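Local coordinates for glucose import ATP-binding protein GlcV (Sulfolobus solfataricus, PDB 1OXX) that hydrolyses ATP to power glucose uptake, as the energy-coupling subunit of an archaeal ABC transporter, at residues D227-P232 and G275-D280; I241-E246 and F325-H330; G249-E254 and D270-G275; R262-V267 and I294-G299. The protein carries 1 engineered substitution. One frame throughout, in Å; residues are numbered along the deposited sequence.

Contact 1. Residues D227-P232 and G275-D280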
loop_
_atom_site.group_PDB
_atom_site.type_symbol
_atom_site.label_atom_id
_atom_site.label_comp_id
_atom_site.label_asym_id
_atom_site.label_seq_id
_atom_site.Cartn_x
_atom_site.Cartn_y
_atom_site.Cartn_z
ATOM N N ASP A 227 6.700 0.515 11.559
ATOM C CA ASP A 227 6.021 0.797 12.814
ATOM C C ASP A 227 4.572 0.327 12.754
ATOM O O ASP A 227 4.059 -0.234 13.724
ATOM C CB ASP A 227 6.159 2.283 13.157
ATOM C CG ASP A 227 7.580 2.643 13.557
ATOM O OD1 ASP A 227 8.315 1.736 14.015
ATOM O OD2 ASP A 227 8.060 3.792 13.437
ATOM N N LEU A 228 3.906 0.519 11.620
ATOM C CA LEU A 228 2.570 -0.036 11.462
ATOM C C LEU A 228 2.634 -1.551 11.486
ATOM O O LEU A 228 1.718 -2.205 11.996
ATOM C CB LEU A 228 1.899 0.413 10.159
ATOM C CG LEU A 228 1.093 1.715 10.286
ATOM C CD1 LEU A 228 2.012 2.844 10.636
ATOM C CD2 LEU A 228 0.320 2.011 9.014
ATOM N N TYR A 229 3.691 -2.119 10.903
ATOM C CA TYR A 229 3.835 -3.568 10.838
ATOM C C TYR A 229 3.991 -4.207 12.223
ATOM O O TYR A 229 3.346 -5.217 12.543
ATOM C CB TYR A 229 5.061 -3.903 9.992
ATOM C CG TYR A 229 5.138 -5.344 9.520
ATOM C CD1 TYR A 229 4.375 -5.779 8.468
ATOM C CD2 TYR A 229 5.991 -6.249 10.118
ATOM C CE1 TYR A 229 4.461 -7.071 8.010
ATOM C CE2 TYR A 229 6.070 -7.553 9.681
ATOM C CZ TYR A 229 5.302 -7.956 8.626
ATOM O OH TYR A 229 5.357 -9.238 8.127
ATOM N N ASP A 230 4.854 -3.623 13.047
ATOM C CA ASP A 230 5.151 -4.188 14.352
ATOM C C ASP A 230 4.260 -3.646 15.467
ATOM O O ASP A 230 4.020 -4.349 16.457
ATOM C CB ASP A 230 6.613 -3.937 14.711
ATOM C CG ASP A 230 7.564 -4.786 13.908
ATOM O OD1 ASP A 230 7.157 -5.856 13.386
ATOM O OD2 ASP A 230 8.758 -4.436 13.749
ATOM N N ASN A 231 3.753 -2.429 15.303
ATOM C CA ASN A 231 2.907 -1.796 16.321
ATOM C C ASN A 231 1.584 -1.281 15.742
ATOM O O ASN A 231 1.259 -0.096 15.846
ATOM C CB ASN A 231 3.688 -0.678 17.007
ATOM C CG ASN A 231 4.943 -1.189 17.668
ATOM O OD1 ASN A 231 4.878 -2.006 18.586
ATOM N ND2 ASN A 231 6.095 -0.740 17.185
ATOM N N PRO A 232 0.811 -2.169 15.144
ATOM C CA PRO A 232 -0.473 -1.738 14.577
ATOM C C PRO A 232 -1.461 -1.375 15.673
ATOM O O PRO A 232 -1.509 -2.037 16.709
ATOM C CB PRO A 232 -0.960 -2.964 13.816
ATOM C CG PRO A 232 -0.258 -4.130 14.483
ATOM C CD PRO A 232 1.075 -3.596 14.931
ATOM N N GLY A 275 -2.875 -11.326 17.626
ATOM C CA GLY A 275 -2.302 -11.232 16.302
ATOM C C GLY A 275 -0.898 -11.789 16.333
ATOM O O GLY A 275 -0.068 -11.356 17.137
ATOM N N ILE A 276 -0.628 -12.777 15.482
ATOM C CA ILE A 276 0.726 -13.333 15.376
ATOM C C ILE A 276 1.024 -13.589 13.901
ATOM O O ILE A 276 0.315 -14.328 13.204
ATOM C CB ILE A 276 0.928 -14.597 16.291
ATOM C CG1 ILE A 276 2.410 -15.004 16.359
ATOM C CG2 ILE A 276 0.051 -15.769 15.876
ATOM C CD1 ILE A 276 3.260 -14.126 17.287
ATOM N N ARG A 277 2.045 -12.909 13.399
ATOM C CA ARG A 277 2.393 -13.051 11.993
ATOM C C ARG A 277 3.028 -14.418 11.721
ATOM O O ARG A 277 3.667 -15.009 12.600
ATOM C CB ARG A 277 3.303 -11.908 11.567
ATOM C CG ARG A 277 2.645 -10.547 11.645
ATOM C CD ARG A 277 3.393 -9.471 10.833
ATOM N NE ARG A 277 2.865 -8.149 11.127
ATOM C CZ ARG A 277 1.749 -7.644 10.615
ATOM N NH1 ARG A 277 1.042 -8.319 9.712
ATOM N NH2 ARG A 277 1.359 -6.423 10.968
ATOM N N PRO A 278 2.867 -14.942 10.507
ATOM C CA PRO A 278 3.396 -16.285 10.192
ATOM C C PRO A 278 4.894 -16.435 10.425
ATOM O O PRO A 278 5.330 -17.506 10.812
ATOM C CB PRO A 278 3.023 -16.475 8.731
ATOM C CG PRO A 278 2.813 -15.102 8.229
ATOM C CD PRO A 278 2.159 -14.361 9.357
ATOM N N GLU A 279 5.689 -15.393 10.199
ATOM C CA GLU A 279 7.119 -15.482 10.432
ATOM C C GLU A 279 7.464 -15.583 11.915
ATOM O O GLU A 279 8.588 -15.916 12.262
ATOM C CB GLU A 279 7.841 -14.291 9.818
ATOM C CG GLU A 279 7.509 -12.945 10.457
ATOM C CD GLU A 279 6.431 -12.162 9.730
ATOM O OE1 GLU A 279 5.574 -12.780 9.071
ATOM O OE2 GLU A 279 6.434 -10.900 9.851
ATOM N N ASP A 280 6.483 -15.311 12.765
ATOM C CA ASP A 280 6.684 -15.316 14.211
ATOM C C ASP A 280 6.124 -16.557 14.871
ATOM O O ASP A 280 5.894 -16.572 16.084
ATOM C CB ASP A 280 6.100 -14.054 14.829
ATOM C CG ASP A 280 6.756 -12.803 14.295
ATOM O OD1 ASP A 280 8.002 -12.814 14.099
ATOM O OD2 ASP A 280 6.066 -11.796 14.029
HETATM O O HOH W 1 3.655 -11.824 7.364
HETATM O O HOH W 2 5.145 -7.772 13.172
#
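Tyr229 and Arg277 meet because of their first torsions. Tyr229 places CG opposite its backbone N (chi1 -164°), which swings the ring off helix 225-230. Arg277 places CG opposite its carbonyl carbon and then runs extended to NE, long enough to reach the helix end. The contact probably joins the end of the ABC-ATPase part, or the linker after it, to the beta-rich C-terminal domain, just past strand 271-276. The guanidinium of Arg277 lies flat on the Tyr229 ring, with planes 15° apart. This is a stacked cation-pi pair, with Arg277 CZ 3.9 Å from the ring centroid. The same guanidinium grips the backbone of the same tyrosine side-on. NH2 of Arg277 donates to Tyr229 O at 2.8 Å, in the carbonyl plane on a lone pair. NE of Arg277 adds a longer, more bent bond of 3.3 Å to Tyr229 O. One carbonyl oxygen thus takes two N-H groups, which helps fix the rotation of the guanidinium. Elsewhere, NH1 of Arg277 bonds the carbonyls of Ala238 and Glu243, and Ile241 of helix 235-241 packs on both Tyr229 and Arg277. Beyond the ring's hydroxyl, the carboxylate of Glu279 lies nearly coplanar with the ring (17°). A leucine in place of Tyr229 would probably cost Arg277 its flat aromatic partner and leave Glu279 without the hydroxyl it accepts from. Water 2 accepts from NE of Arg277 and probably donates to Asp230 OD1. Water 1 donates to Glu279 OE1 and to Tyr229 OH, while Tyr229 OH donates to Glu279 OE2 at 2.6 Å.

Contact 2. Residues I241-E246 and F325-H330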
loop_
_atom_site.group_PDB
_atom_site.type_symbol
_atom_site.label_atom_id
_atom_site.label_comp_id
_atom_site.label_asym_id
_atom_site.label_seq_id
_atom_site.Cartn_x
_atom_site.Cartn_y
_atom_site.Cartn_z
ATOM N N ILE A 241 -1.342 -4.199 6.558
ATOM C CA ILE A 241 0.069 -3.975 6.292
ATOM C C ILE A 241 0.856 -5.261 6.031
ATOM O O ILE A 241 1.992 -5.193 5.590
ATOM C CB ILE A 241 0.692 -3.127 7.437
ATOM C CG1 ILE A 241 2.102 -2.624 7.084
ATOM C CG2 ILE A 241 0.716 -3.912 8.712
ATOM C CD1 ILE A 241 2.120 -1.438 6.156
ATOM N N GLY A 242 0.248 -6.421 6.298
ATOM C CA GLY A 242 0.907 -7.698 6.062
ATOM C C GLY A 242 0.108 -8.878 6.575
ATOM O O GLY A 242 -0.848 -8.707 7.333
ATOM N N GLU A 243 0.526 -10.078 6.193
ATOM C CA GLU A 243 -0.136 -11.289 6.653
ATOM C C GLU A 243 -0.068 -11.418 8.155
ATOM O O GLU A 243 0.956 -11.129 8.784
ATOM C CB GLU A 243 0.503 -12.535 6.029
ATOM C CG GLU A 243 0.331 -12.614 4.529
ATOM C CD GLU A 243 0.544 -14.013 3.988
ATOM O OE1 GLU A 243 1.451 -14.704 4.489
ATOM O OE2 GLU A 243 -0.199 -14.410 3.063
ATOM N N ILE A 244 -1.175 -11.860 8.727
ATOM C CA ILE A 244 -1.227 -12.099 10.156
ATOM C C ILE A 244 -2.324 -13.102 10.496
ATOM O O ILE A 244 -3.364 -13.156 9.832
ATOM C CB ILE A 244 -1.449 -10.771 10.937
ATOM C CG1 ILE A 244 -1.174 -10.983 12.424
ATOM C CG2 ILE A 244 -2.849 -10.239 10.708
ATOM C CD1 ILE A 244 -0.932 -9.698 13.207
ATOM N N ASN A 245 -2.051 -13.923 11.510
ATOM C CA ASN A 245 -3.037 -14.793 12.103
ATOM C C ASN A 245 -3.814 -14.030 13.168
ATOM O O ASN A 245 -3.219 -13.391 14.039
ATOM C CB ASN A 245 -2.341 -15.980 12.764
ATOM C CG ASN A 245 -1.627 -16.851 11.770
ATOM O OD1 ASN A 245 -2.268 -17.580 11.015
ATOM N ND2 ASN A 245 -0.293 -16.800 11.767
ATOM N N GLU A 246 -5.133 -14.113 13.100
ATOM C CA GLU A 246 -6.019 -13.473 14.073
ATOM C C GLU A 246 -6.757 -14.554 14.838
ATOM O O GLU A 246 -7.460 -15.378 14.232
ATOM C CB GLU A 246 -7.035 -12.582 13.356
ATOM C CG GLU A 246 -6.436 -11.593 12.376
ATOM C CD GLU A 246 -7.479 -10.792 11.618
ATOM O OE1 GLU A 246 -8.658 -10.723 12.064
ATOM O OE2 GLU A 246 -7.104 -10.217 10.572
ATOM N N PHE A 325 -1.420 -20.169 10.609
ATOM C CA PHE A 325 -0.562 -20.650 9.537
ATOM C C PHE A 325 0.828 -20.059 9.637
ATOM O O PHE A 325 1.055 -18.967 10.200
ATOM C CB PHE A 325 -1.152 -20.413 8.138
ATOM C CG PHE A 325 -1.246 -18.971 7.738
ATOM C CD1 PHE A 325 -0.212 -18.352 7.069
ATOM C CD2 PHE A 325 -2.371 -18.236 8.050
ATOM C CE1 PHE A 325 -0.308 -17.006 6.722
ATOM C CE2 PHE A 325 -2.465 -16.903 7.709
ATOM C CZ PHE A 325 -1.432 -16.296 7.036
ATOM N N THR A 326 1.772 -20.814 9.103
ATOM C CA THR A 326 3.153 -20.405 9.049
ATOM C C THR A 326 3.786 -21.069 7.823
ATOM O O THR A 326 3.181 -21.951 7.206
ATOM C CB THR A 326 3.884 -20.807 10.337
ATOM O OG1 THR A 326 5.182 -20.208 10.348
ATOM C CG2 THR A 326 4.157 -22.292 10.367
ATOM N N TYR A 327 4.983 -20.639 7.445
ATOM C CA TYR A 327 5.657 -21.166 6.259
ATOM C C TYR A 327 6.889 -21.959 6.644
ATOM O O TYR A 327 7.633 -21.580 7.541
ATOM C CB TYR A 327 6.048 -20.053 5.286
ATOM C CG TYR A 327 4.890 -19.276 4.772
ATOM C CD1 TYR A 327 4.530 -18.059 5.346
ATOM C CD2 TYR A 327 4.130 -19.754 3.713
ATOM C CE1 TYR A 327 3.456 -17.364 4.882
ATOM C CE2 TYR A 327 3.028 -19.065 3.248
ATOM C CZ TYR A 327 2.702 -17.860 3.834
ATOM O OH TYR A 327 1.616 -17.152 3.367
ATOM N N SER A 328 7.127 -23.055 5.934
ATOM C CA SER A 328 8.247 -23.924 6.265
ATOM C C SER A 328 8.921 -24.572 5.065
ATOM O O SER A 328 8.315 -24.727 3.998
ATOM C CB SER A 328 7.781 -25.031 7.193
ATOM O OG SER A 328 8.864 -25.866 7.562
ATOM N N ASP A 329 10.183 -24.953 5.275
ATOM C CA ASP A 329 10.979 -25.660 4.285
ATOM C C ASP A 329 10.471 -27.077 4.095
ATOM O O ASP A 329 10.541 -27.600 2.998
ATOM C CB ASP A 329 12.437 -25.796 4.747
ATOM C CG ASP A 329 13.213 -24.503 4.675
ATOM O OD1 ASP A 329 12.974 -23.697 3.746
ATOM O OD2 ASP A 329 14.110 -24.236 5.505
ATOM N N HIS A 330 10.030 -27.704 5.180
ATOM C CA HIS A 330 9.563 -29.094 5.137
ATOM C C HIS A 330 8.130 -29.177 5.632
ATOM O O HIS A 330 7.694 -28.389 6.490
ATOM C CB HIS A 330 10.417 -30.016 6.036
ATOM C CG HIS A 330 11.758 -30.390 5.476
ATOM N ND1 HIS A 330 12.879 -29.602 5.640
ATOM C CD2 HIS A 330 12.170 -31.488 4.797
ATOM C CE1 HIS A 330 13.919 -30.190 5.071
ATOM N NE2 HIS A 330 13.518 -31.339 4.557
#
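Asn245 ND2 stands over one face of the Phe325 ring, and OD1 of the same amide comes closer, 3.0 Å from Phe325 CD2. Glu243 OE1 lies at the ring's edge, in plane. The amide is turned 65° from the ring. The same Glu243 OE1 also lies in the plane of the Tyr327 ring, at its edge, so one carboxylate oxygen sits beside two aromatic rims. The contact belongs to the beta-rich C-terminal domain, between two of its antiparallel sheets. Strand 324-328 is an outermost strand of one, and strand 245-252 runs through the other. Asn245 joins them by reading the backbone of a single residue. Its OD1 accepts from Phe325 N at 2.8 Å, with the donor above the carbonyl plane. Its ND2 donates to Phe325 O at 3.0 Å, in the carbonyl plane on a lone pair. The pair of bonds holds the amide in one orientation, and ND2 has a second acceptor in Ile276 O. An alanine in place of Asn245 would probably leave the N-H and C=O of Phe325 without these mates and weaken the tie between the sheets. Phe325 CG sits between its backbone N and carbonyl carbon (chi1 67°), a setting that sends the ring out from the strand, across to Asn245 and Glu243. The ring makes a cation-pi pair with Arg312 and packs on Pro278. Glu243 and Tyr327 cross at about a right angle, yet carboxylate and ring planes are only 8° apart. Tyr327 OH donates to the syn lone pair of Glu243 OE1 at 2.7 Å.

Contact 3. Residues G249-E254 and D270-G275; sequences GKVTNE and DRAIIG
This contact is an antiparallel beta pairing in the five-stranded sheet of the C-terminal domain, between neighbouring strands 245-252 and 271-276. Gly249 and Ala272 form the hydrogen-bonded pair. Gly249 N donates to Ala272 O, and Ala272 N returns a bond to Gly249 O, both at 2.9 Å. Lys250 and Arg271 are the non-hydrogen-bonded pair beside it, with CA atoms 4.5 Å apart. Val251 N then reaches Asp270 O at 3.1 Å and so extends the pairing to the residue just before strand 271-276. The segment axes cross at 117°, well short of antiparallel, consistent with strongly twisted or coiled strands here. On the face of Lys250 and Arg271, the arginine bends at chi3 (65°) and folds its guanidinium back over the neighbouring strand. One face of that group lies over Gly249 O. Its NE makes a salt bridge with Glu248, which helps hold the fold-back. The extended lysine leads away from the contact. The other face is apolar: Val251 CG2 touches Ala272 CB at 3.9 Å, and Val267 packs against both residues. Beside the Val251-Asp270 bond, water 3 donates to Val251 O at 2.8 Å and to Asp270 O at 2.9 Å.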
loop_
_atom_site.group_PDB
_atom_site.type_symbol
_atom_site.label_atom_id
_atom_site.label_comp_id
_atom_site.label_asym_id
_atom_site.label_seq_id
_atom_site.Cartn_x
_atom_site.Cartn_y
_atom_site.Cartn_z
ATOM N N GLY A 249 -9.445 -15.366 22.122
ATOM C CA GLY A 249 -9.396 -16.215 23.290
ATOM C C GLY A 249 -9.884 -15.556 24.552
ATOM O O GLY A 249 -10.311 -14.401 24.557
ATOM N N LYS A 250 -9.792 -16.310 25.640
ATOM C CA LYS A 250 -10.225 -15.856 26.941
ATOM C C LYS A 250 -9.045 -15.353 27.757
ATOM O O LYS A 250 -8.018 -16.017 27.858
ATOM C CB LYS A 250 -10.905 -17.003 27.690
ATOM C CG LYS A 250 -11.452 -16.605 29.051
ATOM C CD LYS A 250 -12.032 -17.783 29.822
ATOM C CE LYS A 250 -12.736 -17.310 31.094
ATOM N NZ LYS A 250 -13.366 -18.423 31.863
ATOM N N VAL A 251 -9.205 -14.189 28.371
ATOM C CA VAL A 251 -8.163 -13.642 29.219
ATOM C C VAL A 251 -8.155 -14.369 30.566
ATOM O O VAL A 251 -9.200 -14.470 31.222
ATOM C CB VAL A 251 -8.398 -12.138 29.435
ATOM C CG1 VAL A 251 -7.546 -11.611 30.603
ATOM C CG2 VAL A 251 -8.119 -11.378 28.138
ATOM N N THR A 252 -6.996 -14.900 30.958
ATOM C CA THR A 252 -6.837 -15.538 32.275
ATOM C C THR A 252 -5.554 -15.052 32.970
ATOM O O THR A 252 -4.714 -14.392 32.356
ATOM C CB THR A 252 -6.802 -17.083 32.170
ATOM O OG1 THR A 252 -5.498 -17.537 31.780
ATOM C CG2 THR A 252 -7.707 -17.585 31.080
ATOM N N ASN A 253 -5.414 -15.396 34.250
ATOM C CA ASN A 253 -4.227 -15.025 35.021
ATOM C C ASN A 253 -2.972 -15.599 34.419
ATOM O O ASN A 253 -1.868 -15.111 34.659
ATOM C CB ASN A 253 -4.307 -15.571 36.446
ATOM C CG ASN A 253 -5.326 -14.864 37.293
ATOM O OD1 ASN A 253 -5.715 -15.361 38.355
ATOM N ND2 ASN A 253 -5.749 -13.691 36.853
ATOM N N GLU A 254 -3.147 -16.663 33.648
ATOM C CA GLU A 254 -2.029 -17.383 33.082
ATOM C C GLU A 254 -1.778 -17.019 31.621
ATOM O O GLU A 254 -0.814 -17.486 31.011
ATOM C CB GLU A 254 -2.296 -18.883 33.246
ATOM C CG GLU A 254 -2.788 -19.252 34.647
ATOM C CD GLU A 254 -1.780 -18.881 35.719
ATOM O OE1 GLU A 254 -0.595 -19.240 35.554
ATOM O OE2 GLU A 254 -2.148 -18.217 36.715
ATOM N N ASP A 270 -12.693 -9.105 28.866
ATOM C CA ASP A 270 -12.978 -10.504 29.153
ATOM C C ASP A 270 -12.305 -11.428 28.149
ATOM O O ASP A 270 -11.817 -12.508 28.496
ATOM C CB ASP A 270 -14.490 -10.730 29.117
ATOM C CG ASP A 270 -15.172 -10.291 30.399
ATOM O OD1 ASP A 270 -14.470 -10.103 31.419
ATOM O OD2 ASP A 270 -16.404 -10.117 30.482
ATOM N N ARG A 271 -12.301 -10.997 26.900
ATOM C CA ARG A 271 -11.690 -11.774 25.833
ATOM C C ARG A 271 -10.725 -10.887 25.073
ATOM O O ARG A 271 -10.753 -9.663 25.201
ATOM C CB ARG A 271 -12.769 -12.324 24.911
ATOM C CG ARG A 271 -13.758 -13.220 25.651
ATOM C CD ARG A 271 -14.783 -13.864 24.746
ATOM N NE ARG A 271 -14.191 -14.792 23.792
ATOM C CZ ARG A 271 -13.806 -16.019 24.090
ATOM N NH1 ARG A 271 -13.932 -16.471 25.332
ATOM N NH2 ARG A 271 -13.298 -16.797 23.147
ATOM N N ALA A 272 -9.869 -11.509 24.277
ATOM C CA ALA A 272 -8.845 -10.777 23.542
ATOM C C ALA A 272 -8.654 -11.321 22.152
ATOM O O ALA A 272 -8.902 -12.489 21.893
ATOM C CB ALA A 272 -7.521 -10.849 24.273
ATOM N N ILE A 273 -8.181 -10.445 21.267
ATOM C CA ILE A 273 -7.778 -10.837 19.939
ATOM C C ILE A 273 -6.258 -10.895 19.940
ATOM O O ILE A 273 -5.595 -9.950 20.368
ATOM C CB ILE A 273 -8.261 -9.831 18.913
ATOM C CG1 ILE A 273 -9.792 -9.779 18.916
ATOM C CG2 ILE A 273 -7.719 -10.183 17.534
ATOM C CD1 ILE A 273 -10.369 -8.649 18.099
ATOM N N ILE A 274 -5.721 -12.022 19.505
ATOM C CA ILE A 274 -4.291 -12.201 19.384
ATOM C C ILE A 274 -3.940 -12.075 17.906
ATOM O O ILE A 274 -4.607 -12.657 17.059
ATOM C CB ILE A 274 -3.897 -13.617 19.891
ATOM C CG1 ILE A 274 -4.090 -13.744 21.400
ATOM C CG2 ILE A 274 -2.461 -13.965 19.501
ATOM C CD1 ILE A 274 -3.064 -13.005 22.184
ATOM N N GLY A 275 -2.875 -11.326 17.626
ATOM C CA GLY A 275 -2.302 -11.232 16.302
ATOM C C GLY A 275 -0.898 -11.789 16.333
ATOM O O GLY A 275 -0.068 -11.356 17.137
HETATM O O HOH W 3 -11.788 -13.484 31.178
#

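Contact 4. Residues R262-V267 and I294-G299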
loop_
_atom_site.group_PDB
_atom_site.type_symbol
_atom_site.label_atom_id
_atom_site.label_comp_id
_atom_site.label_asym_id
_atom_site.label_seq_id
_atom_site.Cartn_x
_atom_site.Cartn_y
_atom_site.Cartn_z
ATOM N N ARG A 262 -1.864 -21.073 24.937
ATOM C CA ARG A 262 -1.935 -20.021 25.934
ATOM C C ARG A 262 -0.830 -19.002 25.665
ATOM O O ARG A 262 0.359 -19.341 25.740
ATOM C CB ARG A 262 -1.815 -20.584 27.345
ATOM C CG ARG A 262 -2.252 -19.592 28.412
ATOM C CD ARG A 262 -2.459 -20.232 29.771
ATOM N NE ARG A 262 -1.233 -20.863 30.239
ATOM C CZ ARG A 262 -1.179 -21.749 31.209
ATOM N NH1 ARG A 262 -2.290 -22.134 31.830
ATOM N NH2 ARG A 262 -0.008 -22.258 31.564
ATOM N N PHE A 263 -1.226 -17.764 25.361
ATOM C CA PHE A 263 -0.300 -16.679 25.035
ATOM C C PHE A 263 -0.092 -15.826 26.262
ATOM O O PHE A 263 -1.056 -15.415 26.888
ATOM C CB PHE A 263 -0.877 -15.825 23.905
ATOM C CG PHE A 263 -0.945 -16.543 22.604
ATOM C CD1 PHE A 263 -2.011 -17.374 22.317
ATOM C CD2 PHE A 263 0.065 -16.406 21.670
ATOM C CE1 PHE A 263 -2.059 -18.055 21.106
ATOM C CE2 PHE A 263 0.005 -17.079 20.459
ATOM C CZ PHE A 263 -1.062 -17.910 20.195
ATOM N N PRO A 264 1.168 -15.582 26.615
ATOM C CA PRO A 264 1.507 -14.858 27.854
ATOM C C PRO A 264 1.374 -13.348 27.775
ATOM O O PRO A 264 2.330 -12.578 27.954
ATOM C CB PRO A 264 2.960 -15.271 28.094
ATOM C CG PRO A 264 3.483 -15.528 26.770
ATOM C CD PRO A 264 2.367 -16.084 25.927
ATOM N N VAL A 265 0.147 -12.919 27.514
ATOM C CA VAL A 265 -0.194 -11.506 27.411
ATOM C C VAL A 265 -1.571 -11.320 28.017
ATOM O O VAL A 265 -2.275 -12.277 28.262
ATOM C CB VAL A 265 -0.188 -11.005 25.942
ATOM C CG1 VAL A 265 1.229 -11.040 25.375
ATOM C CG2 VAL A 265 -1.156 -11.810 25.083
ATOM N N SER A 266 -1.946 -10.074 28.264
ATOM C CA SER A 266 -3.250 -9.784 28.834
ATOM C C SER A 266 -3.757 -8.418 28.367
ATOM O O SER A 266 -3.010 -7.603 27.848
ATOM C CB SER A 266 -3.153 -9.819 30.364
ATOM O OG SER A 266 -4.420 -9.665 30.983
ATOM N N VAL A 267 -5.060 -8.227 28.514
ATOM C CA VAL A 267 -5.725 -6.955 28.288
ATOM C C VAL A 267 -6.808 -6.893 29.364
ATOM O O VAL A 267 -7.085 -7.893 30.028
ATOM C CB VAL A 267 -6.356 -6.826 26.884
ATOM C CG1 VAL A 267 -5.290 -6.625 25.822
ATOM C CG2 VAL A 267 -7.215 -8.027 26.576
ATOM N N ILE A 294 9.326 -18.990 22.292
ATOM C CA ILE A 294 8.616 -19.479 23.480
ATOM C C ILE A 294 7.475 -20.407 23.089
ATOM O O ILE A 294 6.736 -20.174 22.107
ATOM C CB ILE A 294 8.047 -18.350 24.378
ATOM C CG1 ILE A 294 7.043 -17.482 23.617
ATOM C CG2 ILE A 294 9.173 -17.553 25.018
ATOM C CD1 ILE A 294 6.104 -16.729 24.526
ATOM N N LEU A 295 7.302 -21.440 23.894
ATOM C CA LEU A 295 6.213 -22.384 23.737
ATOM C C LEU A 295 4.884 -21.782 24.145
ATOM O O LEU A 295 4.785 -21.178 25.222
ATOM C CB LEU A 295 6.455 -23.566 24.669
ATOM C CG LEU A 295 7.145 -24.803 24.125
ATOM C CD1 LEU A 295 7.363 -25.781 25.271
ATOM C CD2 LEU A 295 6.310 -25.456 23.035
ATOM N N VAL A 296 3.873 -21.924 23.294
ATOM C CA VAL A 296 2.529 -21.506 23.665
ATOM C C VAL A 296 1.540 -22.683 23.744
ATOM O O VAL A 296 0.420 -22.524 24.201
ATOM C CB VAL A 296 1.987 -20.359 22.778
ATOM C CG1 VAL A 296 2.791 -19.092 23.017
ATOM C CG2 VAL A 296 1.955 -20.732 21.297
ATOM N N GLY A 297 1.957 -23.874 23.324
ATOM C CA GLY A 297 1.118 -25.042 23.493
ATOM C C GLY A 297 1.163 -26.036 22.362
ATOM O O GLY A 297 2.092 -26.033 21.564
ATOM N N LYS A 298 0.166 -26.908 22.330
ATOM C CA LYS A 298 0.056 -27.960 21.330
ATOM C C LYS A 298 -0.952 -27.579 20.253
ATOM O O LYS A 298 -1.900 -26.834 20.490
ATOM C CB LYS A 298 -0.442 -29.252 21.990
ATOM C CG LYS A 298 0.413 -29.787 23.110
ATOM C CD LYS A 298 -0.374 -30.748 23.987
ATOM C CE LYS A 298 -0.899 -31.944 23.232
ATOM N NZ LYS A 298 -1.542 -32.929 24.169
ATOM N N GLY A 299 -0.768 -28.154 19.080
ATOM C CA GLY A 299 -1.709 -27.961 17.998
ATOM C C GLY A 299 -1.736 -29.187 17.119
ATOM O O GLY A 299 -1.009 -30.140 17.341
HETATM O O HOH W 4 3.212 -19.442 26.807
#
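Val296 is the main bump of this contact. Its CB and CG1 press against the carbonyl oxygen of Arg262 (CB to O 3.5 Å) and the side chains of Phe263 and Pro264. CB lies over one face of the Phe263 ring, and CG1 comes within 4.1 Å of Phe263 CD2. The same methyl group rests 4.2 Å from Pro264 CD, so it fills the hollow between the phenylalanine ring and the proline ring. With CG1 opposite its carbonyl carbon (chi1 -67°), Val296 turns this methyl to the hollow. Ile294 and Pro264 reach toward each other tip to tip, with Ile294 CD1 3.7 Å from Pro264 CG. Pro264 is the centre of an inverse gamma turn, which turns CG and CD of its ring to strand 294-307. Phe263 also packs on Ile258 and Ile274, while Val296 packs on Val340 and Val342. The contact therefore joins the two antiparallel sheets of the C-terminal domain. Val296 and Gly297 form a classic beta bulge opposite Val340. A side chain at Gly297 would be jammed against the preceding carbonyl oxygen. One direct backbone bond crosses: Arg262 N donates to Val296 O at 2.8 Å, in the carbonyl plane. Water 4 adds a bridge, donating to Arg262 O at 3.0 Å and to Leu295 O at 2.8 Å. The chemistry is thus mainly apolar, with a single backbone bond and a shared water helping to set how strand 261-263 meets the start of strand 294-307. Close fit of aliphatic and aromatic groups probably supplies much of the hold.

Overall arrangement
From the N terminus, the P-loop and the rest of the ATP-binding core come first, and the contacts begin at helix 225-230, which opens the loop that contact 1 closes at 275-280. Segment 241-246 starts inside that loop but ends at 325-330, so contacts 1 and 2 cross. Contact 3, a short closure from 249-254 to 270-275, nests inside both. Segment 262-267 lies within it and closes at 294-299, so contact 4 crosses contacts 3 and 1 yet nests inside contact 2. Contact 1 probably ties the end of the ATPase part, or the linker, to the C-terminal domain. Contact 3 builds one of that domain's sheets, and contacts 2 and 4 join it to the other.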